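Local coordinates for protein projannalysin (Methanocaldococcus jannaschii, PDB 4JIX) that is the zymogen of a minimal zinc-dependent metallopeptidase, a minigluzincin, and probably hydrolyses peptide bonds once activated, at residues 17-22 against 64-69; 43-48 against 77-82. The protein carries 1 engineered substitution. All coordinates share one frame; numbering follows the deposited sequence.

In the fold
From the N terminus the chain first forms helix 12-22, whose last turns make one half of contact 1. It then runs through strand 30-34 and the neighbouring strands 41-44 and 49-53; the turn between these two begins contact 2. After the short helix 54-59 comes the long helix 62-78. Its early turns pack back on helix 12-22 and close the first loop; its end and the residues beyond it meet the strand turn and close the second. The segments alternate along the sequence, so the two loops cross. Contact 1 joins two helices in the buried interior, and contact 2 joins sheet to helix end at the surface, with the zinc-binding His71 and His75 on the helix between.

Contact 1. Residues 17-22 against 64-69; sequences NEILIS and LLHYII
With CG1 of Ile19 anti to the carbonyl carbon (chi1 -67°) and CD1 stretched on beyond it, the Ile19 chain reaches across to helix 62-78, where His66 CG, anti to the backbone N (chi1 172°), swings the imidazole over to meet it. The isoleucine chain meets the ring at a slant: Ile19 CD1 lies 3.5 Å from His66 CD2, and Ile19 CG1 is 3.6 Å from the same carbon. Ile19 CD1 also comes within 3.4 Å of the His66 carbonyl O, against the helix backbone. One turn further on, CG2 of Ile69 meets the same methyl, Ile19 CD1, at 3.6 Å, the apolar part of the contact.

No direct hydrogen bond joins the segments. Instead a water in the plane of the imidazole, at its edge, bridges them, hydrogen-bonded to His66 NE2 (3.1 Å) and to Ser22 OG (3.0 Å), a hydroxyl also bonded to Tyr94. Without the imidazole, as with an alanine at this position, the water would probably lose one of these two holds and the flank of Ile19 CG1 its cover.

Helix 62-78 also carries zinc ligands His71 and His75 in an HExxH pattern, as in gluzincins, but the Ile69 side chain is about 12 Å from a bound zinc: this is helix-helix packing apart from the metal site. Ile12, Ile15 and Val16 of helix 12-22 also pack on Ile69, and Tyr67 packs against helix 97-111.

Contact 2. Residues 43-48 against 77-82; sequences FSFKTK and KIKSIN. With SO4 (sulfate ion), chain E.
The Phe45 ring meets backbone atoms as well as side chains: its CE2 is 3.9 Å from Lys79 CA and its CZ 3.9 Å from Ser80 N, just where the chain leaves helix 62-78 with a positive phi (56°) at Lys79. Phe45 CE2 also lies 4.1 Å from Lys79 CD, and Phe45 CE1 reaches the CG2 branch of Ile81 at 3.8 Å. Phe43 CE2 sits over the centre of one face.

Phe45 projects from the turn of the beta hairpin formed by strands 41-44 and 49-53, its CG anti to the carbonyl carbon (chi1 -80°), which sends the ring toward 79-81. An ST motif shapes this turn, the nearly straight bond from Thr47 N ending on Ser44 OG (166°). Across the contact Ser80 makes an ST turn, with OG accepting from Asn82 N, and its carbonyl O is bonded to ND1 of His75, which probably helps to fix the rotation of that zinc-binding ring. Lys79 NZ hydrogen-bonds the Phe76 carbonyl O, makes a cation-pi contact with the Phe76 ring and forms a salt bridge with Glu27. A sulfate, probably from the crystallisation liquor, takes bonds from Ser44 OG to O2 (2.8 Å), from Thr47 OG1 to O1 (2.6 Å) and from Arg51.

Contact 1. Residues 17-22 against 64-69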
loop_
_atom_site.group_PDB
_atom_site.type_symbol
_atom_site.label_atom_id
_atom_site.label_comp_id
_atom_site.label_asym_id
_atom_site.label_seq_id
_atom_site.Cartn_x
_atom_site.Cartn_y
_atom_site.Cartn_z
ATOM N N ASN A 17 8.569 -3.705 -19.915
ATOM C CA ASN A 17 8.486 -3.807 -21.375
ATOM C C ASN A 17 7.173 -4.436 -21.850
ATOM O O ASN A 17 6.612 -3.962 -22.833
ATOM C CB ASN A 17 9.699 -4.554 -21.955
ATOM C CG ASN A 17 10.967 -3.737 -21.839
ATOM O OD1 ASN A 17 10.938 -2.526 -21.639
ATOM N ND2 ASN A 17 12.112 -4.370 -21.929
ATOM N N GLU A 18 6.657 -5.443 -21.126
ATOM C CA GLU A 18 5.391 -6.104 -21.447
ATOM C C GLU A 18 4.211 -5.114 -21.353
ATOM O O GLU A 18 3.311 -5.152 -22.191
ATOM C CB GLU A 18 5.166 -7.303 -20.512
ATOM C CG GLU A 18 5.918 -8.552 -20.949
ATOM C CD GLU A 18 5.976 -9.707 -19.962
ATOM O OE1 GLU A 18 5.351 -9.613 -18.881
ATOM O OE2 GLU A 18 6.659 -10.711 -20.275
ATOM N N ILE A 19 4.238 -4.215 -20.356
ATOM C CA ILE A 19 3.196 -3.194 -20.152
ATOM C C ILE A 19 3.315 -2.109 -21.234
ATOM O O ILE A 19 2.297 -1.718 -21.807
ATOM C CB ILE A 19 3.227 -2.621 -18.711
ATOM C CG1 ILE A 19 2.825 -3.726 -17.702
ATOM C CG2 ILE A 19 2.310 -1.386 -18.551
ATOM C CD1 ILE A 19 3.323 -3.507 -16.236
ATOM N N LEU A 20 4.545 -1.651 -21.540
ATOM C CA LEU A 20 4.747 -0.679 -22.630
ATOM C C LEU A 20 4.208 -1.249 -23.944
ATOM O O LEU A 20 3.591 -0.515 -24.707
ATOM C CB LEU A 20 6.226 -0.288 -22.790
ATOM C CG LEU A 20 6.890 0.457 -21.630
ATOM C CD1 LEU A 20 8.404 0.419 -21.792
ATOM C CD2 LEU A 20 6.408 1.938 -21.542
ATOM N N ILE A 21 4.388 -2.572 -24.185
ATOM C CA ILE A 21 3.879 -3.224 -25.400
ATOM C C ILE A 21 2.334 -3.263 -25.365
ATOM O O ILE A 21 1.720 -2.767 -26.306
ATOM C CB ILE A 21 4.501 -4.637 -25.658
ATOM C CG1 ILE A 21 5.991 -4.505 -26.064
ATOM C CG2 ILE A 21 3.726 -5.404 -26.770
ATOM C CD1 ILE A 21 6.877 -5.852 -25.966
ATOM N N SER A 22 1.717 -3.784 -24.260
ATOM C CA SER A 22 0.254 -3.906 -24.143
ATOM C C SER A 22 -0.446 -2.538 -24.194
ATOM O O SER A 22 -1.523 -2.434 -24.780
ATOM C CB SER A 22 -0.142 -4.669 -22.879
ATOM O OG SER A 22 0.126 -3.909 -21.709
ATOM N N LEU A 64 1.570 -7.803 -8.062
ATOM C CA LEU A 64 1.568 -6.466 -7.442
ATOM C C LEU A 64 2.458 -5.514 -8.209
ATOM O O LEU A 64 2.069 -4.372 -8.422
ATOM C CB LEU A 64 1.979 -6.494 -5.951
ATOM C CG LEU A 64 1.278 -7.510 -5.026
ATOM C CD1 LEU A 64 1.633 -7.240 -3.574
ATOM C CD2 LEU A 64 -0.256 -7.503 -5.203
ATOM N N LEU A 65 3.629 -5.977 -8.656
ATOM C CA LEU A 65 4.559 -5.131 -9.426
ATOM C C LEU A 65 3.943 -4.695 -10.755
ATOM O O LEU A 65 4.093 -3.543 -11.138
ATOM C CB LEU A 65 5.897 -5.855 -9.682
ATOM C CG LEU A 65 6.749 -6.149 -8.440
ATOM C CD1 LEU A 65 7.955 -7.000 -8.803
ATOM C CD2 LEU A 65 7.192 -4.850 -7.727
ATOM N N HIS A 66 3.256 -5.626 -11.452
ATOM C CA HIS A 66 2.579 -5.358 -12.723
ATOM C C HIS A 66 1.516 -4.257 -12.549
ATOM O O HIS A 66 1.447 -3.342 -13.364
ATOM C CB HIS A 66 1.930 -6.652 -13.268
ATOM C CG HIS A 66 1.057 -6.428 -14.468
ATOM N ND1 HIS A 66 -0.295 -6.152 -14.337
ATOM C CD2 HIS A 66 1.375 -6.430 -15.783
ATOM C CE1 HIS A 66 -0.756 -6.013 -15.570
ATOM N NE2 HIS A 66 0.214 -6.160 -16.472
ATOM N N TYR A 67 0.686 -4.371 -11.504
ATOM C CA TYR A 67 -0.391 -3.419 -11.217
ATOM C C TYR A 67 0.153 -2.007 -10.947
ATOM O O TYR A 67 -0.430 -1.026 -11.423
ATOM C CB TYR A 67 -1.226 -3.885 -10.002
ATOM C CG TYR A 67 -2.454 -3.021 -9.770
ATOM C CD1 TYR A 67 -3.655 -3.291 -10.426
ATOM C CD2 TYR A 67 -2.400 -1.904 -8.934
ATOM C CE1 TYR A 67 -4.775 -2.476 -10.251
ATOM C CE2 TYR A 67 -3.516 -1.085 -8.748
ATOM C CZ TYR A 67 -4.703 -1.382 -9.403
ATOM O OH TYR A 67 -5.805 -0.577 -9.240
ATOM N N ILE A 68 1.237 -1.919 -10.151
ATOM C CA ILE A 68 1.894 -0.670 -9.746
ATOM C C ILE A 68 2.468 0.032 -10.995
ATOM O O ILE A 68 2.239 1.225 -11.180
ATOM C CB ILE A 68 2.997 -0.981 -8.683
ATOM C CG1 ILE A 68 2.379 -1.331 -7.300
ATOM C CG2 ILE A 68 4.015 0.156 -8.551
ATOM C CD1 ILE A 68 3.410 -2.103 -6.337
ATOM N N ILE A 69 3.220 -0.713 -11.825
ATOM C CA ILE A 69 3.839 -0.189 -13.047
ATOM C C ILE A 69 2.740 0.218 -14.033
ATOM O O ILE A 69 2.860 1.275 -14.655
ATOM C CB ILE A 69 4.840 -1.205 -13.664
ATOM C CG1 ILE A 69 6.045 -1.442 -12.719
ATOM C CG2 ILE A 69 5.330 -0.739 -15.055
ATOM C CD1 ILE A 69 6.820 -2.778 -12.982
HETATM O O HOH W 1 0.240 -6.060 -19.582
#

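Contact 2. Residues 43-48 against 77-82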
loop_
_atom_site.group_PDB
_atom_site.type_symbol
_atom_site.label_atom_id
_atom_site.label_comp_id
_atom_site.label_asym_id
_atom_site.label_seq_id
_atom_site.Cartn_x
_atom_site.Cartn_y
_atom_site.Cartn_z
ATOM N N PHE A 43 6.172 8.542 -11.442
ATOM C CA PHE A 43 6.512 8.760 -12.835
ATOM C C PHE A 43 6.715 10.236 -13.031
ATOM O O PHE A 43 5.837 11.030 -12.681
ATOM C CB PHE A 43 5.436 8.214 -13.790
ATOM C CG PHE A 43 5.876 8.330 -15.227
ATOM C CD1 PHE A 43 6.710 7.372 -15.794
ATOM C CD2 PHE A 43 5.535 9.444 -15.990
ATOM C CE1 PHE A 43 7.171 7.510 -17.105
ATOM C CE2 PHE A 43 6.006 9.586 -17.298
ATOM C CZ PHE A 43 6.822 8.620 -17.844
ATOM N N SER A 44 7.856 10.609 -13.620
ATOM C CA SER A 44 8.127 12.002 -13.897
ATOM C C SER A 44 7.945 12.274 -15.382
ATOM O O SER A 44 8.662 11.696 -16.184
ATOM C CB SER A 44 9.536 12.380 -13.440
ATOM O OG SER A 44 9.940 13.605 -14.035
ATOM N N PHE A 45 6.996 13.148 -15.757
ATOM C CA PHE A 45 6.793 13.537 -17.165
ATOM C C PHE A 45 7.964 14.379 -17.677
ATOM O O PHE A 45 8.266 14.340 -18.869
ATOM C CB PHE A 45 5.491 14.340 -17.340
ATOM C CG PHE A 45 4.249 13.487 -17.401
ATOM C CD1 PHE A 45 3.566 13.141 -16.238
ATOM C CD2 PHE A 45 3.763 13.022 -18.621
ATOM C CE1 PHE A 45 2.421 12.330 -16.295
ATOM C CE2 PHE A 45 2.609 12.229 -18.679
ATOM C CZ PHE A 45 1.938 11.899 -17.521
ATOM N N LYS A 46 8.614 15.129 -16.777
ATOM C CA LYS A 46 9.741 16.012 -17.101
ATOM C C LYS A 46 10.940 15.192 -17.627
ATOM O O LYS A 46 11.496 15.537 -18.674
ATOM C CB LYS A 46 10.131 16.841 -15.861
ATOM C CG LYS A 46 11.221 17.889 -16.104
ATOM C CD LYS A 46 11.583 18.591 -14.807
ATOM C CE LYS A 46 12.693 19.593 -15.008
ATOM N NZ LYS A 46 13.001 20.332 -13.754
ATOM N N THR A 47 11.298 14.083 -16.940
ATOM C CA THR A 47 12.437 13.259 -17.376
ATOM C C THR A 47 12.012 11.919 -17.982
ATOM O O THR A 47 12.889 11.171 -18.423
ATOM C CB THR A 47 13.419 13.014 -16.220
ATOM O OG1 THR A 47 12.732 12.359 -15.155
ATOM C CG2 THR A 47 14.101 14.295 -15.738
ATOM N N LYS A 48 10.687 11.620 -18.031
ATOM C CA LYS A 48 10.135 10.345 -18.542
ATOM C C LYS A 48 10.782 9.193 -17.759
ATOM O O LYS A 48 11.309 8.245 -18.336
ATOM C CB LYS A 48 10.325 10.210 -20.072
ATOM C CG LYS A 48 9.200 10.871 -20.855
ATOM C CD LYS A 48 9.683 11.566 -22.122
ATOM C CE LYS A 48 8.558 12.256 -22.872
ATOM N NZ LYS A 48 7.926 13.362 -22.088
ATOM N N LYS A 77 0.612 7.209 -20.747
ATOM C CA LYS A 77 -0.112 7.010 -22.005
ATOM C C LYS A 77 -1.174 8.103 -22.269
ATOM O O LYS A 77 -1.251 8.609 -23.387
ATOM C CB LYS A 77 -0.782 5.629 -22.051
ATOM C CG LYS A 77 -1.162 5.245 -23.481
ATOM C CD LYS A 77 -2.282 4.270 -23.509
ATOM C CE LYS A 77 -2.738 4.003 -24.918
ATOM N NZ LYS A 77 -3.279 2.626 -25.035
ATOM N N ILE A 78 -1.987 8.445 -21.260
ATOM C CA ILE A 78 -3.084 9.407 -21.423
ATOM C C ILE A 78 -2.617 10.878 -21.252
ATOM O O ILE A 78 -3.418 11.797 -21.454
ATOM C CB ILE A 78 -4.266 9.062 -20.470
ATOM C CG1 ILE A 78 -3.890 9.257 -18.973
ATOM C CG2 ILE A 78 -4.790 7.641 -20.768
ATOM C CD1 ILE A 78 -5.017 9.254 -18.003
ATOM N N LYS A 79 -1.339 11.091 -20.884
ATOM C CA LYS A 79 -0.749 12.415 -20.655
ATOM C C LYS A 79 -1.569 13.190 -19.599
ATOM O O LYS A 79 -1.973 14.338 -19.813
ATOM C CB LYS A 79 -0.607 13.220 -21.979
ATOM C CG LYS A 79 0.223 12.503 -23.080
ATOM C CD LYS A 79 1.712 12.338 -22.689
ATOM C CE LYS A 79 2.569 11.654 -23.742
ATOM N NZ LYS A 79 2.274 10.210 -23.861
ATOM N N SER A 80 -1.835 12.525 -18.462
ATOM C CA SER A 80 -2.584 13.123 -17.357
ATOM C C SER A 80 -2.116 12.558 -16.045
ATOM O O SER A 80 -1.970 11.346 -15.930
ATOM C CB SER A 80 -4.084 12.877 -17.512
ATOM O OG SER A 80 -4.803 13.430 -16.418
ATOM N N ILE A 81 -1.902 13.430 -15.048
ATOM C CA ILE A 81 -1.536 13.005 -13.691
ATOM C C ILE A 81 -2.811 12.616 -12.904
ATOM O O ILE A 81 -2.714 12.143 -11.774
ATOM C CB ILE A 81 -0.719 14.093 -12.947
ATOM C CG1 ILE A 81 -1.570 15.362 -12.697
ATOM C CG2 ILE A 81 0.603 14.390 -13.695
ATOM C CD1 ILE A 81 -1.030 16.308 -11.602
ATOM N N ASN A 82 -4.001 12.823 -13.502
ATOM C CA ASN A 82 -5.281 12.557 -12.850
ATOM C C ASN A 82 -5.816 11.145 -13.138
ATOM O O ASN A 82 -5.283 10.426 -13.986
ATOM C CB ASN A 82 -6.314 13.612 -13.264
ATOM C CG ASN A 82 -5.914 15.023 -12.889
ATOM O OD1 ASN A 82 -5.225 15.252 -11.898
ATOM N ND2 ASN A 82 -6.345 16.006 -13.670
HETATM S S SO4 E . 12.751 14.442 -11.998
HETATM O O1 SO4 E . 13.018 13.194 -12.714
HETATM O O2 SO4 E . 11.739 15.219 -12.713
HETATM O O3 SO4 E . 12.259 14.133 -10.659
HETATM O O4 SO4 E . 13.985 15.220 -11.885
#